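Local coordinates for protein gluconate kinase (Lactobacillus acidophilus, PDB 3LL3) that probably phosphorylates a sugar substrate, perhaps gluconate, using ATP, as a carbohydrate kinase of the FGGY family, and binds D-xylulose and ATP, at residues A[79-84]-A[281-286]. Sequence-based numbering, arbitrary orientation.
With XUL (D-xylulose), chain E.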
ATOM      1  N   GLN A  79      20.822 -26.846  -9.481  1.00 24.28           N
ATOM      2  CA  GLN A  79      20.478 -25.941  -8.399  1.00 28.47           C
ATOM      3  C   GLN A  79      21.717 -25.707  -7.533  1.00 28.60           C
ATOM      4  O   GLN A  79      22.615 -26.539  -7.495  1.00 26.27           O
ATOM      5  CB  GLN A  79      19.391 -26.564  -7.528  1.00 29.40           C
ATOM      6  CG  GLN A  79      19.866 -27.817  -6.817  1.00 28.50           C
ATOM      7  CD  GLN A  79      18.746 -28.578  -6.129  1.00 31.65           C
ATOM      8  OE1 GLN A  79      18.101 -29.445  -6.724  1.00 30.42           O
ATOM      9  NE2 GLN A  79      18.543 -28.286  -4.854  1.00 29.18           N
HETATM   10  N   MSE A  80      21.748 -24.573  -6.851  1.00 27.96           N
HETATM   11  CA  MSE A  80      22.886 -24.178  -6.031  1.00 28.35           C
HETATM   12  C   MSE A  80      22.580 -24.273  -4.546  1.00 26.62           C
HETATM   13  O   MSE A  80      21.422 -24.361  -4.158  1.00 26.25           O
HETATM   14  CB  MSE A  80      23.291 -22.749  -6.353  1.00 27.64           C
HETATM   15  CG  MSE A  80      23.682 -22.547  -7.792  1.00 31.99           C
HETATM   16 SE   MSE A  80      24.336 -20.727  -8.126  1.00 45.09          SE
HETATM   17  CE  MSE A  80      26.138 -20.935  -7.321  1.00 27.93           C
ATOM     18  N   HIS A  81      23.638 -24.283  -3.738  1.00 25.70           N
ATOM     19  CA  HIS A  81      23.536 -24.101  -2.297  1.00 26.47           C
ATOM     20  C   HIS A  81      23.018 -25.335  -1.553  1.00 25.96           C
ATOM     21  O   HIS A  81      22.786 -25.270  -0.348  1.00 26.14           O
ATOM     22  CB  HIS A  81      22.648 -22.888  -1.955  1.00 26.42           C
ATOM     23  CG  HIS A  81      22.933 -21.664  -2.773  1.00 29.10           C
ATOM     24  ND1 HIS A  81      24.188 -21.096  -2.868  1.00 27.74           N
ATOM     25  CD2 HIS A  81      22.115 -20.883  -3.521  1.00 30.47           C
ATOM     26  CE1 HIS A  81      24.134 -20.037  -3.656  1.00 29.44           C
ATOM     27  NE2 HIS A  81      22.888 -19.882  -4.062  1.00 31.43           N
ATOM     28  N   SER A  82      22.832 -26.450  -2.248  1.00 23.70           N
ATOM     29  CA  SER A  82      22.329 -27.645  -1.580  1.00 25.91           C
ATOM     30  C   SER A  82      23.448 -28.291  -0.756  1.00 27.79           C
ATOM     31  O   SER A  82      24.627 -28.135  -1.058  1.00 25.50           O
ATOM     32  CB  SER A  82      21.749 -28.658  -2.571  1.00 25.74           C
ATOM     33  OG  SER A  82      22.771 -29.341  -3.295  1.00 27.95           O
ATOM     34  N   LEU A  83      23.061 -29.014   0.286  1.00 27.30           N
ATOM     35  CA  LEU A  83      24.020 -29.589   1.209  1.00 27.84           C
ATOM     36  C   LEU A  83      23.581 -30.988   1.609  1.00 27.47           C
ATOM     37  O   LEU A  83      22.442 -31.200   2.020  1.00 26.65           O
ATOM     38  CB  LEU A  83      24.147 -28.706   2.449  1.00 26.67           C
ATOM     39  CG  LEU A  83      25.141 -29.218   3.492  1.00 29.38           C
ATOM     40  CD1 LEU A  83      26.518 -29.355   2.845  1.00 27.42           C
ATOM     41  CD2 LEU A  83      25.189 -28.287   4.697  1.00 27.79           C
ATOM     42  N   ILE A  84      24.502 -31.935   1.479  1.00 28.25           N
ATOM     43  CA  ILE A  84      24.247 -33.336   1.792  1.00 28.54           C
ATOM     44  C   ILE A  84      25.438 -33.902   2.543  1.00 30.05           C
ATOM     45  O   ILE A  84      26.579 -33.699   2.115  1.00 28.55           O
ATOM     46  CB  ILE A  84      24.154 -34.175   0.511  1.00 30.02           C
ATOM     47  CG1 ILE A  84      23.023 -33.685  -0.395  1.00 27.52           C
ATOM     48  CG2 ILE A  84      24.023 -35.667   0.846  1.00 27.03           C
ATOM     49  CD1 ILE A  84      23.054 -34.321  -1.767  1.00 28.95           C
ATOM     50  N   PHE A 281      25.545 -11.117  -5.010  1.00 23.23           N
ATOM     51  CA  PHE A 281      26.546 -12.139  -4.795  1.00 22.52           C
ATOM     52  C   PHE A 281      27.664 -11.980  -5.811  1.00 23.87           C
ATOM     53  O   PHE A 281      27.483 -11.345  -6.856  1.00 23.43           O
ATOM     54  CB  PHE A 281      25.936 -13.551  -4.857  1.00 21.98           C
ATOM     55  CG  PHE A 281      25.323 -13.925  -6.216  1.00 23.23           C
ATOM     56  CD1 PHE A 281      26.117 -14.061  -7.350  1.00 22.53           C
ATOM     57  CD2 PHE A 281      23.968 -14.179  -6.332  1.00 23.95           C
ATOM     58  CE1 PHE A 281      25.574 -14.437  -8.573  1.00 22.57           C
ATOM     59  CE2 PHE A 281      23.402 -14.547  -7.562  1.00 25.86           C
ATOM     60  CZ  PHE A 281      24.211 -14.678  -8.681  1.00 24.22           C
ATOM     61  N   CYS A 282      28.815 -12.556  -5.500  1.00 21.63           N
ATOM     62  CA  CYS A 282      29.896 -12.692  -6.473  1.00 24.06           C
ATOM     63  C   CYS A 282      30.401 -14.134  -6.429  1.00 24.41           C
ATOM     64  O   CYS A 282      31.030 -14.547  -5.445  1.00 25.22           O
ATOM     65  CB  CYS A 282      31.020 -11.690  -6.200  1.00 23.25           C
ATOM     66  SG  CYS A 282      32.527 -11.902  -7.205  1.00 26.71           S
ATOM     67  N   TYR A 283      30.077 -14.903  -7.472  1.00 21.66           N
ATOM     68  CA  TYR A 283      30.393 -16.334  -7.551  1.00 23.32           C
ATOM     69  C   TYR A 283      31.400 -16.565  -8.675  1.00 23.86           C
ATOM     70  O   TYR A 283      31.049 -16.456  -9.868  1.00 22.40           O
ATOM     71  CB  TYR A 283      29.151 -17.192  -7.861  1.00 22.31           C
ATOM     72  CG  TYR A 283      28.004 -17.100  -6.869  1.00 24.92           C
ATOM     73  CD1 TYR A 283      28.229 -16.778  -5.530  1.00 23.99           C
ATOM     74  CD2 TYR A 283      26.695 -17.379  -7.264  1.00 24.67           C
ATOM     75  CE1 TYR A 283      27.184 -16.716  -4.622  1.00 25.11           C
ATOM     76  CE2 TYR A 283      25.637 -17.305  -6.365  1.00 26.37           C
ATOM     77  CZ  TYR A 283      25.894 -16.975  -5.043  1.00 26.86           C
ATOM     78  OH  TYR A 283      24.866 -16.911  -4.132  1.00 27.86           O
ATOM     79  N   PRO A 284      32.650 -16.888  -8.311  1.00 21.25           N
ATOM     80  CA  PRO A 284      33.677 -17.159  -9.330  1.00 23.76           C
ATOM     81  C   PRO A 284      33.280 -18.281 -10.299  1.00 24.37           C
ATOM     82  O   PRO A 284      32.590 -19.226  -9.896  1.00 23.39           O
ATOM     83  CB  PRO A 284      34.898 -17.601  -8.500  1.00 24.02           C
ATOM     84  CG  PRO A 284      34.698 -16.997  -7.155  1.00 22.85           C
ATOM     85  CD  PRO A 284      33.192 -16.910  -6.939  1.00 22.77           C
ATOM     86  N   ALA A 285      33.721 -18.178 -11.550  1.00 24.45           N
ATOM     87  CA  ALA A 285      33.576 -19.259 -12.525  1.00 25.23           C
ATOM     88  C   ALA A 285      34.972 -19.808 -12.878  1.00 25.08           C
ATOM     89  O   ALA A 285      35.159 -21.005 -13.124  1.00 24.31           O
ATOM     90  CB  ALA A 285      32.849 -18.743 -13.785  1.00 24.82           C
ATOM     91  N   ASP A 286      35.945 -18.906 -12.903  1.00 24.78           N
ATOM     92  CA  ASP A 286      37.356 -19.263 -13.033  1.00 27.43           C
ATOM     93  C   ASP A 286      38.132 -17.998 -12.737  1.00 31.08           C
ATOM     94  O   ASP A 286      37.559 -17.014 -12.239  1.00 27.33           O
ATOM     95  CB  ASP A 286      37.683 -19.801 -14.421  1.00 26.86           C
ATOM     96  CG  ASP A 286      37.258 -18.851 -15.526  1.00 31.41           C
ATOM     97  OD1 ASP A 286      37.788 -17.717 -15.598  1.00 31.08           O
ATOM     98  OD2 ASP A 286      36.385 -19.242 -16.324  1.00 34.44           O
TER
HETATM   99  C1  XUL E7778      21.505 -18.453  -7.708  1.00 44.45           C
HETATM  100  C2  XUL E7778      20.974 -18.462  -6.264  1.00 45.19           C
HETATM  101  C3  XUL E7778      19.723 -19.306  -5.894  1.00 44.11           C
HETATM  102  C4  XUL E7778      19.287 -20.351  -6.941  1.00 43.41           C
HETATM  103  C5  XUL E7778      20.234 -21.561  -7.043  1.00 40.47           C
HETATM  104  O1  XUL E7778      21.361 -17.167  -8.263  1.00 47.29           O
HETATM  105  O2  XUL E7778      21.511 -17.767  -5.434  1.00 41.71           O
HETATM  106  O3  XUL E7778      18.623 -18.449  -5.709  1.00 41.02           O
HETATM  107  O4  XUL E7778      18.006 -20.807  -6.570  1.00 46.77           O
HETATM  108  O5  XUL E7778      19.569 -22.686  -7.565  1.00 35.38           O
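Tyr283 reaches from the outermost strand 281-284 of the C-terminal domain to Met80 and His81, in the loop following N-terminal strand 70-78, and the three side chains line the D-xylulose pocket in the cleft between the two actin-like ATPase domains of this FGGY kinase. The bend of Met80 at its last torsion (chi3 76°) turns the methyl toward the tyrosine, with CE 3.6 Å from Tyr283 CD2. The selenium of this selenomethionine lies obliquely to the ring, 5.0 Å from its centroid, in a Met-aromatic contact, and also touches C1 of the sugar. His81 approaches the phenol end instead: its CE1 comes within 3.2 Å of Tyr283 OH, which sits at the imidazole edge, and the two ring planes are inclined at 66°. Met80 CB covers one imidazole face, 3.5 Å above the plane, while His81 ND1 is hydrogen-bonded to the carbonyl of Gly178; together these should limit rotation of the ring and direct NE2 to the ligand. On the side of the tyrosine ring opposite Met80, Phe281 CD1 lies over the Tyr283 ring centre, and Tyr283 CE2 over that of Phe281. With Tyr283 replaced by alanine, the Met80 methyl would probably lose its aromatic partner, and the His81 edge and one Phe281 face their tyrosine neighbour. The loop 79-84 holds the sugar at two points, alongside Arg344 and Asp239. Met80 N donates to D-xylulose O5 at 3.0 Å. His81 NE2 donates to D-xylulose O2 at 2.9 Å, a nearly straight bond with an N-H...O angle of 163°.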